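PDB 3VIU: phosphoribosylformylglycinamidine synthase 2 from Thermus thermophilus, which belongs to the PurM-like AIR synthase-related family and carries bound adenosine-5'-diphosphate and a magnesium ion. Local coordinates for residues 87-92 against 526-531. Sequence-based numbering, arbitrary orientation.
Sequences HNHPSA and LYNESG. With PO4 (phosphate ion), chain C.
Asn528 meets two side chains at the start of helix 88-93, Asn88 and His89. Its OD1 lies 3.5 Å from Asn88 ND2 and 3.8 Å from His89 NE2. The two asparagines cross at about a right angle, with their amide planes 74° apart. The His89 ring, in contrast, is nearly parallel to the Asn528 amide, their planes 11° apart, and OD1 approaches the ring obliquely. His89 has CG beside its backbone N (chi1 -68°), and the ring reaches over to residues 526-528. The carbonyl O of Tyr527 lies in the ring plane, at the ring's edge, 3.6 Å from His89 CE1. Both asparagine amides have further partners. Asn88 OD1 accepts from Val173 N, and its ND2 donates to Asn488 OD1. Asn528 ND2 binds Ser525 OG and Leu489 O.

The contact joins two PurM-like N-terminal domain regions, each built round its own mixed sheet. His87 is the N-cap residue of the helix. A phosphate ion, probably from the crystallisation liquor, sits at this helix start. Asn88 N donates to its O1 at 2.8 Å, and His89 N to its O2 at 3.0 Å. Ser525, just before Leu526, and Ser86 also bind the ion through their hydroxyls.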
loop_
_atom_site.group_PDB
_atom_site.type_symbol
_atom_site.label_atom_id
_atom_site.label_comp_id
_atom_site.label_asym_id
_atom_site.label_seq_id
_atom_site.Cartn_x
_atom_site.Cartn_y
_atom_site.Cartn_z
ATOM N N HIS A 87 -9.412 3.893 -1.857
ATOM C CA HIS A 87 -10.866 3.964 -2.013
ATOM C C HIS A 87 -11.343 4.868 -0.888
ATOM O O HIS A 87 -12.242 4.519 -0.116
ATOM C CB HIS A 87 -11.520 2.575 -1.895
ATOM C CG HIS A 87 -12.139 2.088 -3.172
ATOM N ND1 HIS A 87 -11.392 1.722 -4.273
ATOM C CD2 HIS A 87 -13.437 1.937 -3.534
ATOM C CE1 HIS A 87 -12.201 1.370 -5.257
ATOM N NE2 HIS A 87 -13.447 1.493 -4.835
ATOM N N ASN A 88 -10.728 6.043 -0.818
ATOM C CA ASN A 88 -11.023 7.014 0.218
ATOM C C ASN A 88 -12.440 7.559 0.239
ATOM O O ASN A 88 -13.222 7.208 1.125
ATOM C CB ASN A 88 -10.029 8.171 0.137
ATOM C CG ASN A 88 -8.582 7.696 0.138
ATOM O OD1 ASN A 88 -8.227 6.731 0.826
ATOM N ND2 ASN A 88 -7.737 8.382 -0.622
ATOM N N HIS A 89 -12.772 8.412 -0.724
ATOM C CA HIS A 89 -14.098 9.026 -0.781
ATOM C C HIS A 89 -15.243 8.023 -0.639
ATOM O O HIS A 89 -16.187 8.251 0.114
ATOM C CB HIS A 89 -14.244 9.846 -2.070
ATOM C CG HIS A 89 -13.371 11.066 -2.106
ATOM N ND1 HIS A 89 -13.618 12.183 -1.336
ATOM C CD2 HIS A 89 -12.226 11.325 -2.785
ATOM C CE1 HIS A 89 -12.664 13.076 -1.537
ATOM N NE2 HIS A 89 -11.806 12.580 -2.411
ATOM N N PRO A 90 -15.173 6.890 -1.348
ATOM C CA PRO A 90 -16.264 5.920 -1.216
ATOM C C PRO A 90 -16.346 5.283 0.175
ATOM O O PRO A 90 -17.440 4.988 0.661
ATOM C CB PRO A 90 -15.965 4.907 -2.325
ATOM C CG PRO A 90 -14.470 4.991 -2.463
ATOM C CD PRO A 90 -14.212 6.473 -2.382
ATOM N N SER A 91 -15.202 5.071 0.818
ATOM C CA SER A 91 -15.214 4.475 2.154
ATOM C C SER A 91 -15.805 5.464 3.141
ATOM O O SER A 91 -16.399 5.081 4.151
ATOM C CB SER A 91 -13.808 4.067 2.586
ATOM O OG SER A 91 -13.405 2.905 1.888
ATOM N N ALA A 92 -15.640 6.742 2.830
ATOM C CA ALA A 92 -16.173 7.807 3.655
ATOM C C ALA A 92 -17.713 7.823 3.629
ATOM O O ALA A 92 -18.351 8.040 4.661
ATOM C CB ALA A 92 -15.634 9.150 3.171
ATOM N N LEU A 526 -5.987 12.465 -4.818
ATOM C CA LEU A 526 -5.919 13.880 -4.475
ATOM C C LEU A 526 -7.265 14.412 -4.006
ATOM O O LEU A 526 -8.259 13.683 -3.985
ATOM C CB LEU A 526 -5.444 14.690 -5.680
ATOM C CG LEU A 526 -4.074 14.288 -6.223
ATOM C CD1 LEU A 526 -3.755 15.139 -7.430
ATOM C CD2 LEU A 526 -3.004 14.444 -5.139
ATOM N N TYR A 527 -7.286 15.685 -3.627
ATOM C CA TYR A 527 -8.512 16.333 -3.170
ATOM C C TYR A 527 -9.053 15.747 -1.872
ATOM O O TYR A 527 -10.259 15.776 -1.626
ATOM C CB TYR A 527 -9.590 16.256 -4.263
ATOM C CG TYR A 527 -9.214 17.004 -5.515
ATOM C CD1 TYR A 527 -9.323 18.397 -5.579
ATOM C CD2 TYR A 527 -8.705 16.330 -6.621
ATOM C CE1 TYR A 527 -8.930 19.103 -6.719
ATOM C CE2 TYR A 527 -8.308 17.019 -7.763
ATOM C CZ TYR A 527 -8.422 18.405 -7.806
ATOM O OH TYR A 527 -8.021 19.084 -8.935
ATOM N N ASN A 528 -8.166 15.207 -1.048
ATOM C CA ASN A 528 -8.585 14.657 0.235
ATOM C C ASN A 528 -8.533 15.781 1.256
ATOM O O ASN A 528 -7.596 15.883 2.041
ATOM C CB ASN A 528 -7.668 13.506 0.656
ATOM C CG ASN A 528 -7.879 12.268 -0.188
ATOM O OD1 ASN A 528 -8.911 11.615 -0.084
ATOM N ND2 ASN A 528 -6.909 11.948 -1.042
ATOM N N GLU A 529 -9.540 16.646 1.208
ATOM C CA GLU A 529 -9.638 17.769 2.125
ATOM C C GLU A 529 -11.045 18.333 2.068
ATOM O O GLU A 529 -11.776 18.117 1.102
ATOM C CB GLU A 529 -8.631 18.871 1.755
ATOM C CG GLU A 529 -8.977 19.670 0.502
ATOM C CD GLU A 529 -7.983 20.799 0.226
ATOM O OE1 GLU A 529 -6.794 20.498 0.001
ATOM O OE2 GLU A 529 -8.386 21.985 0.234
ATOM N N SER A 530 -11.422 19.049 3.117
ATOM C CA SER A 530 -12.729 19.677 3.177
ATOM C C SER A 530 -12.627 20.930 4.037
ATOM O O SER A 530 -12.008 20.920 5.105
ATOM C CB SER A 530 -13.754 18.713 3.765
ATOM O OG SER A 530 -13.431 18.398 5.102
ATOM N N GLY A 531 -13.221 22.017 3.552
ATOM C CA GLY A 531 -13.191 23.267 4.287
ATOM C C GLY A 531 -11.794 23.817 4.511
ATOM O O GLY A 531 -11.511 24.388 5.563
HETATM P P PO4 C . -10.160 7.947 -4.044
HETATM O O1 PO4 C . -9.441 7.024 -3.138
HETATM O O2 PO4 C . -11.268 8.598 -3.307
HETATM O O3 PO4 C . -9.224 8.982 -4.539
HETATM O O4 PO4 C . -10.708 7.185 -5.195
#